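Local coordinates for hemerythrin HHE cation binding domain protein (Mycobacterium kansasii, PDB 6TYJ), which binds metal ions, seen with both iron and zinc, in a helical bundle of the hemerythrin type, though its biological role is not firmly established, at residues Glu14-His19 with Asp116-Asp121; Phe55-Asp60 with Glu141-Arg146; His20-Gly25 with Leu48-Ile53. One frame throughout, in Å; residues are numbered along the deposited sequence. Where two conformers were deposited one is given.

Contact 1 of 3, residues Glu14-His19 with Asp116-Asp121; sequences EVLKEH and DEEERD. With ZN (zinc ion), chain B.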
loop_
_atom_site.group_PDB
_atom_site.type_symbol
_atom_site.label_atom_id
_atom_site.label_comp_id
_atom_site.label_asym_id
_atom_site.label_seq_id
_atom_site.Cartn_x
_atom_site.Cartn_y
_atom_site.Cartn_z
ATOM N N GLU A 14 1.592 -10.665 10.126
ATOM C CA GLU A 14 0.441 -11.240 9.439
ATOM C C GLU A 14 -0.460 -10.157 8.875
ATOM O O GLU A 14 -0.960 -10.278 7.749
ATOM C CB GLU A 14 -0.332 -12.143 10.399
ATOM C CG GLU A 14 0.460 -13.361 10.849
ATOM C CD GLU A 14 -0.202 -14.125 11.984
ATOM O OE1 GLU A 14 -1.086 -13.554 12.659
ATOM O OE2 GLU A 14 0.169 -15.299 12.203
ATOM N N VAL A 15 -0.686 -9.088 9.639
ATOM C CA VAL A 15 -1.499 -7.987 9.136
ATOM C C VAL A 15 -0.938 -7.469 7.822
ATOM O O VAL A 15 -1.672 -7.274 6.849
ATOM C CB VAL A 15 -1.599 -6.857 10.176
ATOM C CG1 VAL A 15 -2.202 -5.604 9.527
ATOM C CG2 VAL A 15 -2.449 -7.291 11.318
ATOM N N LEU A 16 0.377 -7.220 7.779
ATOM C CA LEU A 16 0.960 -6.653 6.573
ATOM C C LEU A 16 0.982 -7.674 5.447
ATOM O O LEU A 16 0.700 -7.325 4.301
ATOM C CB LEU A 16 2.368 -6.131 6.824
ATOM C CG LEU A 16 2.405 -4.904 7.737
ATOM C CD1 LEU A 16 3.842 -4.582 7.996
ATOM C CD2 LEU A 16 1.700 -3.747 7.045
ATOM N N LYS A 17 1.334 -8.925 5.743
ATOM C CA LYS A 17 1.363 -9.916 4.674
ATOM C C LYS A 17 -0.031 -10.146 4.120
ATOM O O LYS A 17 -0.215 -10.259 2.893
ATOM C CB LYS A 17 1.998 -11.219 5.179
ATOM C CG LYS A 17 3.493 -11.065 5.419
ATOM C CD LYS A 17 4.124 -12.276 6.108
ATOM C CE LYS A 17 4.445 -13.352 5.118
ATOM N NZ LYS A 17 4.828 -14.613 5.825
ATOM N N GLU A 18 -1.035 -10.227 4.995
ATOM C CA GLU A 18 -2.389 -10.426 4.485
ATOM C C GLU A 18 -2.832 -9.233 3.652
ATOM O O GLU A 18 -3.546 -9.391 2.654
ATOM C CB GLU A 18 -3.359 -10.673 5.639
ATOM C CG GLU A 18 -3.179 -12.034 6.286
ATOM C CD GLU A 18 -4.043 -12.226 7.514
ATOM O OE1 GLU A 18 -5.123 -11.601 7.589
ATOM O OE2 GLU A 18 -3.637 -13.004 8.406
ATOM N N HIS A 19 -2.409 -8.027 4.028
ATOM C CA HIS A 19 -2.828 -6.875 3.239
ATOM C C HIS A 19 -2.076 -6.790 1.914
ATOM O O HIS A 19 -2.650 -6.339 0.910
ATOM C CB HIS A 19 -2.663 -5.587 4.049
ATOM C CG HIS A 19 -3.543 -4.485 3.543
ATOM N ND1 HIS A 19 -3.126 -3.174 3.433
ATOM C CD2 HIS A 19 -4.827 -4.511 3.102
ATOM C CE1 HIS A 19 -4.111 -2.441 2.955
ATOM N NE2 HIS A 19 -5.155 -3.224 2.744
ATOM N N ASP A 116 7.573 -7.223 -2.176
ATOM C CA ASP A 116 8.676 -8.178 -2.220
ATOM C C ASP A 116 9.879 -7.676 -1.426
ATOM O O ASP A 116 10.501 -8.440 -0.675
ATOM C CB ASP A 116 9.091 -8.467 -3.675
ATOM C CG ASP A 116 8.020 -9.208 -4.472
ATOM O OD1 ASP A 116 8.087 -9.178 -5.727
ATOM O OD2 ASP A 116 7.108 -9.811 -3.863
ATOM N N GLU A 117 10.249 -6.401 -1.602
ATOM C CA GLU A 117 11.413 -5.884 -0.889
ATOM C C GLU A 117 11.145 -5.831 0.612
ATOM O O GLU A 117 12.021 -6.158 1.420
ATOM C CB GLU A 117 11.797 -4.490 -1.403
ATOM C CG GLU A 117 13.124 -3.918 -0.810
ATOM C CD GLU A 117 12.942 -3.064 0.462
ATOM O OE1 GLU A 117 11.911 -2.361 0.601
ATOM O OE2 GLU A 117 13.849 -3.090 1.326
ATOM N N GLU A 118 9.928 -5.446 0.991
ATOM C CA GLU A 118 9.578 -5.414 2.403
ATOM C C GLU A 118 9.573 -6.810 3.009
ATOM O O GLU A 118 10.059 -7.013 4.129
ATOM C CB GLU A 118 8.208 -4.756 2.557
ATOM C CG GLU A 118 7.848 -4.441 4.002
ATOM C CD GLU A 118 6.463 -3.862 4.115
ATOM O OE1 GLU A 118 6.093 -3.487 5.264
ATOM O OE2 GLU A 118 5.776 -3.797 3.060
ATOM N N GLU A 119 9.015 -7.792 2.297
ATOM C CA GLU A 119 8.973 -9.133 2.864
ATOM C C GLU A 119 10.339 -9.816 2.865
ATOM O O GLU A 119 10.520 -10.803 3.590
ATOM C CB GLU A 119 7.922 -9.965 2.117
ATOM C CG GLU A 119 6.516 -9.466 2.406
ATOM C CD GLU A 119 5.436 -10.210 1.662
ATOM O OE1 GLU A 119 5.785 -11.165 0.931
ATOM O OE2 GLU A 119 4.247 -9.857 1.822
ATOM N N ARG A 120 11.310 -9.283 2.124
ATOM C CA ARG A 120 12.689 -9.752 2.214
ATOM C C ARG A 120 13.422 -9.167 3.421
ATOM O O ARG A 120 14.130 -9.887 4.139
ATOM C CB ARG A 120 13.445 -9.390 0.930
ATOM C CG ARG A 120 14.943 -9.707 1.009
ATOM C CD ARG A 120 15.705 -9.395 -0.281
ATOM N NE ARG A 120 16.143 -8.001 -0.374
ATOM C CZ ARG A 120 15.752 -7.156 -1.327
ATOM N NH1 ARG A 120 14.916 -7.563 -2.277
ATOM N NH2 ARG A 120 16.203 -5.908 -1.339
ATOM N N ASP A 121 13.282 -7.857 3.628
ATOM C CA ASP A 121 14.145 -7.069 4.502
ATOM C C ASP A 121 13.513 -6.710 5.835
ATOM O O ASP A 121 14.238 -6.518 6.808
ATOM C CB ASP A 121 14.526 -5.747 3.820
ATOM C CG ASP A 121 15.477 -5.923 2.659
ATOM O OD1 ASP A 121 16.023 -7.031 2.482
ATOM O OD2 ASP A 121 15.680 -4.932 1.923
HETATM ZN ZN ZN B . 3.744 -3.061 2.603
HETATM O O HOH W 1 2.080 -11.311 1.204
#
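Leu16 and Glu118 meet between two helices of the bundle, their side chains crossing at about a right angle, and Glu118 illustrates how one carboxylate can face both packing and metal. Its CB points at helix 12-32, and with CG anti to the backbone N (chi1 -170°) and the chain fully extended beyond it, CB and CG lead straight out from the helix; the side chain also touches Tyr63 and Ile123. CD ends 3.2 Å from the zinc ion. Beyond it the two oxygens divide the work: OE2 binds zinc at 2.2 Å, while OE1 rests 3.7 Å from CD1 of Leu16. This is part of the metal site of a hemerythrin-like four-helix bundle, where His20, His54, Glu58 and His114 supply the other ligands of this zinc. One residue on, Glu119 serves the second shell. Its OE2 accepts a hydrogen bond from ND1 of His20, which, with the metal bond at NE2, would hold the rotation of that ring, and lies 3.9 Å from CG of Lys17. A water hydrogen-bonds to OE2 of Glu119 at 2.7 Å and to the backbone O of Lys17 at 3.0 Å, joining the two helices.

Contact 2 of 3, residues Phe55-Asp60 with Glu141-Arg146; sequences FRIEDD and EKMAAR. With ZN (zinc ion), chain B; ZN (zinc ion), chain D.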
loop_
_atom_site.group_PDB
_atom_site.type_symbol
_atom_site.label_atom_id
_atom_site.label_comp_id
_atom_site.label_asym_id
_atom_site.label_seq_id
_atom_site.Cartn_x
_atom_site.Cartn_y
_atom_site.Cartn_z
ATOM N N PHE A 55 0.137 2.323 3.254
ATOM C CA PHE A 55 1.316 3.139 3.521
ATOM C C PHE A 55 1.183 3.864 4.847
ATOM O O PHE A 55 2.187 4.056 5.538
ATOM C CB PHE A 55 1.578 4.127 2.382
ATOM C CG PHE A 55 2.229 3.494 1.181
ATOM C CD1 PHE A 55 2.402 2.119 1.115
ATOM C CD2 PHE A 55 2.695 4.283 0.143
ATOM C CE1 PHE A 55 3.009 1.520 0.004
ATOM C CE2 PHE A 55 3.296 3.703 -0.958
ATOM C CZ PHE A 55 3.458 2.317 -1.023
ATOM N N ARG A 56 -0.039 4.259 5.225
ATOM C CA ARG A 56 -0.212 4.962 6.502
ATOM C C ARG A 56 0.038 4.040 7.682
ATOM O O ARG A 56 0.691 4.452 8.659
ATOM C CB ARG A 56 -1.610 5.561 6.587
ATOM C CG ARG A 56 -1.800 6.802 5.744
ATOM C CD ARG A 56 -3.141 7.444 6.031
ATOM N NE ARG A 56 -3.465 8.415 5.000
ATOM C CZ ARG A 56 -3.237 9.715 5.110
ATOM N NH1 ARG A 56 -2.692 10.199 6.215
ATOM N NH2 ARG A 56 -3.571 10.531 4.122
ATOM N N ILE A 57 -0.505 2.812 7.655
ATOM C CA ILE A 57 -0.213 1.960 8.802
ATOM C C ILE A 57 1.264 1.606 8.847
ATOM O O ILE A 57 1.825 1.507 9.960
ATOM C CB ILE A 57 -1.103 0.702 8.886
ATOM C CG1 ILE A 57 -0.810 -0.307 7.783
ATOM C CG2 ILE A 57 -2.588 1.081 8.918
ATOM C CD1 ILE A 57 -1.556 -1.610 8.020
ATOM N N GLU A 58 1.938 1.480 7.696
ATOM C CA GLU A 58 3.378 1.247 7.710
ATOM C C GLU A 58 4.099 2.462 8.303
ATOM O O GLU A 58 4.918 2.321 9.228
ATOM C CB GLU A 58 3.861 0.864 6.285
ATOM C CG GLU A 58 3.530 -0.575 5.940
ATOM C CD GLU A 58 3.920 -0.936 4.550
ATOM O OE1 GLU A 58 4.168 -0.045 3.749
ATOM O OE2 GLU A 58 3.948 -2.149 4.290
ATOM N N ASP A 59 3.763 3.680 7.833
ATOM C CA ASP A 59 4.494 4.856 8.278
ATOM C C ASP A 59 4.152 5.240 9.716
ATOM O O ASP A 59 5.008 5.775 10.418
ATOM C CB ASP A 59 4.189 6.049 7.373
ATOM C CG ASP A 59 4.868 5.954 6.023
ATOM O OD1 ASP A 59 5.891 5.229 5.918
ATOM O OD2 ASP A 59 4.387 6.624 5.095
ATOM N N ASP A 60 2.918 4.974 10.157
ATOM C CA ASP A 60 2.452 5.491 11.449
ATOM C C ASP A 60 2.633 4.508 12.590
ATOM O O ASP A 60 2.723 4.940 13.759
ATOM C CB ASP A 60 0.967 5.852 11.354
ATOM C CG ASP A 60 0.684 6.953 10.335
ATOM O OD1 ASP A 60 1.633 7.611 9.839
ATOM O OD2 ASP A 60 -0.508 7.197 10.068
ATOM N N GLU A 141 -2.729 -5.843 16.571
ATOM C CA GLU A 141 -4.067 -5.406 16.945
ATOM C C GLU A 141 -4.257 -3.921 16.671
ATOM O O GLU A 141 -5.315 -3.513 16.172
ATOM C CB GLU A 141 -4.321 -5.714 18.430
ATOM N N LYS A 142 -3.268 -3.091 17.038
ATOM C CA LYS A 142 -3.392 -1.656 16.798
ATOM C C LYS A 142 -3.449 -1.365 15.306
ATOM O O LYS A 142 -4.228 -0.515 14.856
ATOM C CB LYS A 142 -2.234 -0.880 17.454
ATOM N N MET A 143 -2.642 -2.086 14.520
ATOM C CA MET A 143 -2.633 -1.880 13.074
ATOM C C MET A 143 -3.957 -2.282 12.450
ATOM O O MET A 143 -4.462 -1.602 11.552
ATOM C CB MET A 143 -1.483 -2.664 12.439
ATOM C CG MET A 143 -0.124 -2.070 12.758
ATOM S SD MET A 143 1.260 -3.179 12.398
ATOM C CE MET A 143 1.097 -3.375 10.659
ATOM N N ALA A 144 -4.511 -3.415 12.863
ATOM C CA ALA A 144 -5.795 -3.827 12.314
ATOM C C ALA A 144 -6.880 -2.801 12.605
ATOM O O ALA A 144 -7.680 -2.467 11.720
ATOM C CB ALA A 144 -6.176 -5.197 12.860
ATOM N N ALA A 145 -6.919 -2.269 13.833
ATOM C CA ALA A 145 -7.920 -1.247 14.134
ATOM C C ALA A 145 -7.652 0.038 13.357
ATOM O O ALA A 145 -8.586 0.676 12.870
ATOM C CB ALA A 145 -7.963 -0.965 15.646
ATOM N N ARG A 146 -6.392 0.472 13.294
ATOM C CA ARG A 146 -6.095 1.691 12.574
ATOM C C ARG A 146 -6.425 1.534 11.091
ATOM O O ARG A 146 -6.834 2.509 10.448
ATOM C CB ARG A 146 -4.634 2.067 12.789
ATOM C CG ARG A 146 -4.286 3.497 12.413
ATOM C CD ARG A 146 -4.851 4.558 13.398
ATOM N NE ARG A 146 -4.216 4.501 14.726
ATOM C CZ ARG A 146 -3.065 5.101 15.041
ATOM N NH1 ARG A 146 -2.404 5.826 14.135
ATOM N NH2 ARG A 146 -2.571 4.968 16.265
HETATM ZN ZN ZN B . 3.744 -3.061 2.603
HETATM ZN ZN ZN D . 5.483 6.384 3.489
HETATM O O HOH W 2 7.156 7.306 3.560
HETATM O O HOH W 3 0.465 6.204 15.187
HETATM O O HOH W 4 4.339 7.331 2.154
#
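Ile57 and Met143 form the close-packed half of this contact, where helix 38-65 meets helix 133-161 with segment axes 10.2 Å apart and running at 142° to each other. Their CA atoms are 6.2 Å apart, and the side chains cross at about a right angle. Met143 is bent at its last torsion (chi3 63°), which carries CE across to CD1 of Ile57, 4.1 Å away. The other branch of Ile57, CG2, faces the start of the Arg146 side chain at 4.5 Å from CB. Leu16 of helix 12-32 packs against both Ile57 and Met143, so this side is largely apolar.

One turn further along each helix the fit slackens. Asp60 and Arg146 do not form a salt bridge, OD2 standing 4.7 Å from NH1; instead a water bridges them, donating to the backbone O of Asp60 at 3.0 Å and accepting from NH1 of Arg146. Tyr150 hydrogen-bonds to the same NH1 and, weakly, to OD2 of Asp60.

On its other faces, segment 55-60 turns to metal. Asp59 shares a zinc with His80, while Glu58 binds one zinc through OE2 at 1.9 Å and another through OE1. With His54 one turn earlier, this gives the histidine and glutamate four residues apart, and the bridging carboxylate, characteristic of hemerythrin-like dinuclear sites.

Contact 3 of 3, residues His20-Gly25 with Leu48-Ile53; sequences HVVIKG and LIELDI. With ZN (zinc ion), chain B.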
loop_
_atom_site.group_PDB
_atom_site.type_symbol
_atom_site.label_atom_id
_atom_site.label_comp_id
_atom_site.label_asym_id
_atom_site.label_seq_id
_atom_site.Cartn_x
_atom_site.Cartn_y
_atom_site.Cartn_z
ATOM N N HIS A 20 -0.814 -7.247 1.876
ATOM C CA HIS A 20 -0.106 -7.342 0.595
ATOM C C HIS A 20 -0.843 -8.274 -0.364
ATOM O O HIS A 20 -0.912 -7.994 -1.566
ATOM C CB HIS A 20 1.336 -7.840 0.780
ATOM C CG HIS A 20 2.282 -6.826 1.367
ATOM N ND1 HIS A 20 3.459 -7.194 1.986
ATOM C CD2 HIS A 20 2.244 -5.473 1.403
ATOM C CE1 HIS A 20 4.083 -6.112 2.424
ATOM N NE2 HIS A 20 3.386 -5.053 2.052
ATOM N N VAL A 21 -1.396 -9.384 0.154
ATOM C CA VAL A 21 -2.174 -10.311 -0.672
ATOM C C VAL A 21 -3.396 -9.619 -1.254
ATOM O O VAL A 21 -3.734 -9.805 -2.437
ATOM C CB VAL A 21 -2.581 -11.552 0.145
ATOM C CG1 VAL A 21 -3.642 -12.342 -0.593
ATOM C CG2 VAL A 21 -1.363 -12.407 0.457
ATOM N N VAL A 22 -4.086 -8.829 -0.429
ATOM C CA VAL A 22 -5.237 -8.050 -0.881
ATOM C C VAL A 22 -4.837 -7.121 -2.015
ATOM O O VAL A 22 -5.514 -7.039 -3.045
ATOM C CB VAL A 22 -5.841 -7.249 0.289
ATOM C CG1 VAL A 22 -6.742 -6.117 -0.245
ATOM C CG2 VAL A 22 -6.621 -8.162 1.219
ATOM N N ILE A 23 -3.751 -6.381 -1.817
ATOM C CA ILE A 23 -3.316 -5.390 -2.797
ATOM C C ILE A 23 -2.919 -6.075 -4.098
ATOM O O ILE A 23 -3.306 -5.635 -5.193
ATOM C CB ILE A 23 -2.169 -4.553 -2.209
ATOM C CG1 ILE A 23 -2.756 -3.592 -1.161
ATOM C CG2 ILE A 23 -1.414 -3.806 -3.341
ATOM C CD1 ILE A 23 -1.694 -3.000 -0.245
ATOM N N LYS A 24 -2.157 -7.164 -3.999
ATOM C CA LYS A 24 -1.785 -7.916 -5.192
ATOM C C LYS A 24 -3.021 -8.459 -5.883
ATOM O O LYS A 24 -3.098 -8.468 -7.128
ATOM C CB LYS A 24 -0.822 -9.044 -4.808
ATOM C CG LYS A 24 -0.344 -9.879 -5.987
ATOM C CD LYS A 24 0.544 -11.034 -5.541
ATOM C CE LYS A 24 0.873 -11.941 -6.720
ATOM N NZ LYS A 24 1.524 -13.208 -6.280
ATOM N N GLY A 25 -4.016 -8.884 -5.101
ATOM C CA GLY A 25 -5.232 -9.417 -5.698
ATOM C C GLY A 25 -5.997 -8.363 -6.472
ATOM O O GLY A 25 -6.493 -8.631 -7.578
ATOM N N LEU A 48 -6.621 2.252 -4.794
ATOM C CA LEU A 48 -6.120 3.496 -4.216
ATOM C C LEU A 48 -6.477 3.569 -2.736
ATOM O O LEU A 48 -5.675 4.059 -1.928
ATOM C CB LEU A 48 -6.684 4.709 -4.961
ATOM C CG LEU A 48 -6.221 4.955 -6.412
ATOM C CD1 LEU A 48 -6.956 6.131 -7.037
ATOM C CD2 LEU A 48 -4.685 5.120 -6.485
ATOM N N ILE A 49 -7.696 3.155 -2.370
ATOM C CA ILE A 49 -8.093 3.157 -0.954
ATOM C C ILE A 49 -7.168 2.260 -0.142
ATOM O O ILE A 49 -6.622 2.665 0.903
ATOM C CB ILE A 49 -9.566 2.725 -0.822
ATOM C CG1 ILE A 49 -10.492 3.792 -1.427
ATOM C CG2 ILE A 49 -9.917 2.385 0.634
ATOM C CD1 ILE A 49 -11.913 3.342 -1.594
ATOM N N GLU A 50 -6.977 1.015 -0.597
ATOM C CA GLU A 50 -6.153 0.076 0.151
ATOM C C GLU A 50 -4.708 0.541 0.197
ATOM O O GLU A 50 -4.036 0.378 1.217
ATOM C CB GLU A 50 -6.262 -1.342 -0.455
ATOM C CG GLU A 50 -7.687 -1.912 -0.367
ATOM C CD GLU A 50 -8.286 -1.819 1.024
ATOM O OE1 GLU A 50 -7.649 -2.291 1.988
ATOM O OE2 GLU A 50 -9.419 -1.300 1.138
ATOM N N LEU A 51 -4.214 1.138 -0.892
ATOM C CA LEU A 51 -2.839 1.627 -0.907
ATOM C C LEU A 51 -2.655 2.763 0.091
ATOM O O LEU A 51 -1.682 2.774 0.850
ATOM C CB LEU A 51 -2.449 2.080 -2.319
ATOM C CG LEU A 51 -1.068 2.710 -2.519
ATOM C CD1 LEU A 51 0.020 1.861 -1.876
ATOM C CD2 LEU A 51 -0.763 2.935 -4.008
ATOM N N ASP A 52 -3.572 3.735 0.076
ATOM C CA ASP A 52 -3.564 4.836 1.049
ATOM C C ASP A 52 -3.420 4.312 2.465
ATOM O O ASP A 52 -2.521 4.731 3.213
ATOM C CB ASP A 52 -4.862 5.640 0.898
ATOM C CG ASP A 52 -4.974 6.802 1.864
ATOM O OD1 ASP A 52 -3.944 7.308 2.325
ATOM O OD2 ASP A 52 -6.108 7.206 2.157
ATOM N N ILE A 53 -4.281 3.378 2.853
ATOM C CA ILE A 53 -4.255 2.969 4.254
ATOM C C ILE A 53 -3.055 2.082 4.553
ATOM O O ILE A 53 -2.554 2.066 5.697
ATOM C CB ILE A 53 -5.576 2.311 4.661
ATOM C CG1 ILE A 53 -5.748 0.944 4.046
ATOM C CG2 ILE A 53 -6.757 3.190 4.254
ATOM C CD1 ILE A 53 -7.214 0.450 4.232
HETATM ZN ZN ZN B . 3.744 -3.061 2.603
#
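Placing CG1 of Ile23 anti to the carbonyl carbon (chi1 -74°) and folding Glu50 back at its second torsion (chi2 -50°) bring these two side chains together. The touching is done by the aliphatic root of Glu50: its CB lies 4.2 Å from CG1 of Ile23, and its CG lies 4.3 Å from CG1 of Val22, a neighbour nearer the surface. Glu50 thus sits against two consecutive side chains of the facing helix, whose nearest CA, that of Ile23, is 6.8 Å from its own. Helices 12-32 and 38-65 run antiparallel as a helical hairpin, the first half of the hemerythrin-like bundle, and Ile23 also reaches Leu111 of helix 100-121. Beyond CG, OE1 accepts a hydrogen bond from NE2 of His19, one turn earlier on helix 12-32, and forms a salt bridge with Arg151 of helix 133-161, so this buried carboxylate has polar partners that probably balance its charge. One turn before Ile23, His20 points to a different face of the helix and binds the zinc ion through NE2 at 2.1 Å. Its ring meets those of His54 and His114, two further ligands of the same ion.

Overall arrangement
All three contacts surround one zinc, which takes Glu118 from contact 1, Glu58 from contact 2 and His20 from contact 3; their centres are 12 to 13 Å apart. Contacts 1 and 2 join where Leu16 CG comes 3.5 Å from Met143 CE, so the hydrocarbon layer continues from one to the other, and where Glu118 OE1 lies 2.7 Å from Glu58 OE2, a pair of acids that the metal presumably makes tolerable. Contacts 1 and 3 share helix 12-32, and hydrogen bonds of 2.8 Å tie them in both directions (His19 NE2 to Glu50 OE1, His20 ND1 to Glu119 OE2). Contacts 2 and 3 share helix 38-65, contact 3 lying farther toward its start.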